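Local atomic coordinates of hemoglobin component VII (Tokunagayusurika akamusi, PDB entry 1X46), a protein that binds heme and, as a larval midge hemoglobin of the globin family, probably carries or stores oxygen. Residues I12-S17 with K132-S137. Sequence-based numbering, arbitrary orientation.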
loop_
_atom_site.group_PDB
_atom_site.type_symbol
_atom_site.label_atom_id
_atom_site.label_comp_id
_atom_site.label_asym_id
_atom_site.label_seq_id
_atom_site.Cartn_x
_atom_site.Cartn_y
_atom_site.Cartn_z
ATOM N N ILE A 12 13.273 -4.136 -7.271
ATOM C CA ILE A 12 13.281 -3.535 -5.935
ATOM C C ILE A 12 13.684 -2.060 -6.010
ATOM O O ILE A 12 13.053 -1.190 -5.397
ATOM C CB ILE A 12 14.222 -4.338 -4.981
ATOM C CG1 ILE A 12 13.652 -5.747 -4.761
ATOM C CG2 ILE A 12 14.437 -3.579 -3.653
ATOM C CD1 ILE A 12 14.604 -6.724 -4.062
ATOM N N ALA A 13 14.714 -1.753 -6.797
ATOM C CA ALA A 13 15.115 -0.361 -6.932
ATOM C C ALA A 13 14.026 0.492 -7.563
ATOM O O ALA A 13 13.837 1.652 -7.174
ATOM C CB ALA A 13 16.449 -0.238 -7.723
ATOM N N LEU A 14 13.286 -0.089 -8.508
ATOM C CA LEU A 14 12.230 0.674 -9.198
ATOM C C LEU A 14 11.103 1.022 -8.231
ATOM O O LEU A 14 10.579 2.146 -8.262
ATOM C CB LEU A 14 11.652 -0.096 -10.374
ATOM C CG LEU A 14 12.509 -0.229 -11.639
ATOM C CD1 LEU A 14 11.808 -1.153 -12.638
ATOM C CD2 LEU A 14 12.792 1.117 -12.260
ATOM N N VAL A 15 10.748 0.052 -7.381
ATOM C CA VAL A 15 9.786 0.313 -6.310
ATOM C C VAL A 15 10.316 1.353 -5.322
ATOM O O VAL A 15 9.628 2.309 -5.029
ATOM C CB VAL A 15 9.407 -0.988 -5.584
ATOM C CG1 VAL A 15 8.596 -0.710 -4.317
ATOM C CG2 VAL A 15 8.665 -1.956 -6.549
ATOM N N LYS A 16 11.538 1.181 -4.805
ATOM C CA LYS A 16 12.047 2.167 -3.842
ATOM C C LYS A 16 12.110 3.590 -4.436
ATOM O O LYS A 16 11.704 4.558 -3.774
ATOM C CB LYS A 16 13.438 1.777 -3.329
ATOM C CG LYS A 16 13.472 0.559 -2.451
ATOM C CD LYS A 16 14.891 0.214 -1.986
ATOM C CE LYS A 16 14.821 -0.986 -1.035
ATOM N NZ LYS A 16 16.170 -1.482 -0.617
ATOM N N SER A 17 12.572 3.709 -5.681
ATOM C CA SER A 17 12.732 5.039 -6.271
ATOM C C SER A 17 11.414 5.706 -6.643
ATOM O O SER A 17 11.251 6.903 -6.430
ATOM C CB SER A 17 13.700 5.042 -7.455
ATOM O OG SER A 17 13.327 4.110 -8.440
ATOM N N LYS A 132 5.400 -0.678 -13.528
ATOM C CA LYS A 132 4.202 -1.432 -13.176
ATOM C C LYS A 132 4.511 -2.889 -12.857
ATOM O O LYS A 132 4.000 -3.437 -11.877
ATOM C CB LYS A 132 3.190 -1.336 -14.330
ATOM C CG LYS A 132 1.865 -1.987 -13.981
ATOM C CD LYS A 132 1.030 -2.299 -15.205
ATOM C CE LYS A 132 -0.034 -3.389 -14.903
ATOM N NZ LYS A 132 -0.441 -3.525 -13.438
ATOM N N LYS A 133 5.368 -3.506 -13.684
ATOM C CA LYS A 133 5.795 -4.884 -13.473
ATOM C C LYS A 133 6.498 -5.057 -12.135
ATOM O O LYS A 133 6.226 -6.024 -11.428
ATOM C CB LYS A 133 6.708 -5.331 -14.612
ATOM C CG LYS A 133 6.971 -6.817 -14.624
ATOM C CD LYS A 133 7.651 -7.158 -15.928
ATOM C CE LYS A 133 9.144 -7.085 -15.745
ATOM N NZ LYS A 133 9.597 -8.291 -14.976
ATOM N N ALA A 134 7.360 -4.097 -11.776
ATOM C CA ALA A 134 8.083 -4.169 -10.502
ATOM C C ALA A 134 7.119 -4.119 -9.308
ATOM O O ALA A 134 7.212 -4.958 -8.391
ATOM C CB ALA A 134 9.106 -3.073 -10.401
ATOM N N TRP A 135 6.194 -3.147 -9.312
ATOM C CA TRP A 135 5.194 -3.100 -8.245
ATOM C C TRP A 135 4.274 -4.327 -8.197
ATOM O O TRP A 135 3.894 -4.770 -7.111
ATOM C CB TRP A 135 4.356 -1.831 -8.345
ATOM C CG TRP A 135 5.044 -0.622 -7.859
ATOM C CD1 TRP A 135 5.771 0.268 -8.590
ATOM C CD2 TRP A 135 5.036 -0.123 -6.512
ATOM N NE1 TRP A 135 6.236 1.285 -7.785
ATOM C CE2 TRP A 135 5.798 1.078 -6.503
ATOM C CE3 TRP A 135 4.448 -0.551 -5.317
ATOM C CZ2 TRP A 135 6.000 1.843 -5.336
ATOM C CZ3 TRP A 135 4.652 0.209 -4.148
ATOM C CH2 TRP A 135 5.419 1.393 -4.166
ATOM N N ASP A 136 3.940 -4.881 -9.366
ATOM C CA ASP A 136 3.099 -6.080 -9.436
ATOM C C ASP A 136 3.803 -7.208 -8.683
ATOM O O ASP A 136 3.157 -7.943 -7.938
ATOM C CB ASP A 136 2.864 -6.468 -10.914
ATOM C CG ASP A 136 1.703 -5.711 -11.555
ATOM O OD1 ASP A 136 1.009 -4.959 -10.861
ATOM O OD2 ASP A 136 1.382 -5.842 -12.742
ATOM N N SER A 137 5.119 -7.318 -8.883
ATOM C CA SER A 137 5.911 -8.387 -8.244
ATOM C C SER A 137 5.970 -8.190 -6.735
ATOM O O SER A 137 5.900 -9.171 -5.985
ATOM C CB SER A 137 7.322 -8.452 -8.835
ATOM O OG SER A 137 7.248 -8.834 -10.201
#
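Val15 and Leu14 of helix 9-20 pack on Trp135 and Ala134 of helix 129-146, the A and H helices of the globin fold; the axes of segments 12-17 and 132-137 approach to 8.5 Å at 98°, almost a right angle. A CH-pi contact joins Val15 and Trp135: Val15 CG1 lies over one face of the indole, 3.8 Å from the centroid of the six-membered ring and 11° off its normal. Because CG1 is anti to the backbone N of Val15 (chi1 170°), the second methyl, CG2, is left beside that N, where it approaches the backbone of Ala134, 3.8 Å from Ala134 O. Apolar packing continues on Ala134: its CB meets Leu14 CB at 3.9 Å and Leu14 CD1 at 4.0 Å. Ile76 of helix 59-78 touches Val15 and Trp135, and Leu116 and Leu120 of helix 106-123 also pack on the indole; Val15, Ala134 and Trp135 are buried, Leu14 partly exposed. The Trp135 side chain is about 8 Å from the heme. Polar links run through Ser18, one turn on from Leu14: its OG is hydrogen-bonded to both Leu14 O and Trp135 NE1, fixing the indole's polar edge against helix 9-20. Beside this edge, Trp135 CZ2 rests 3.7 Å from Val15 O.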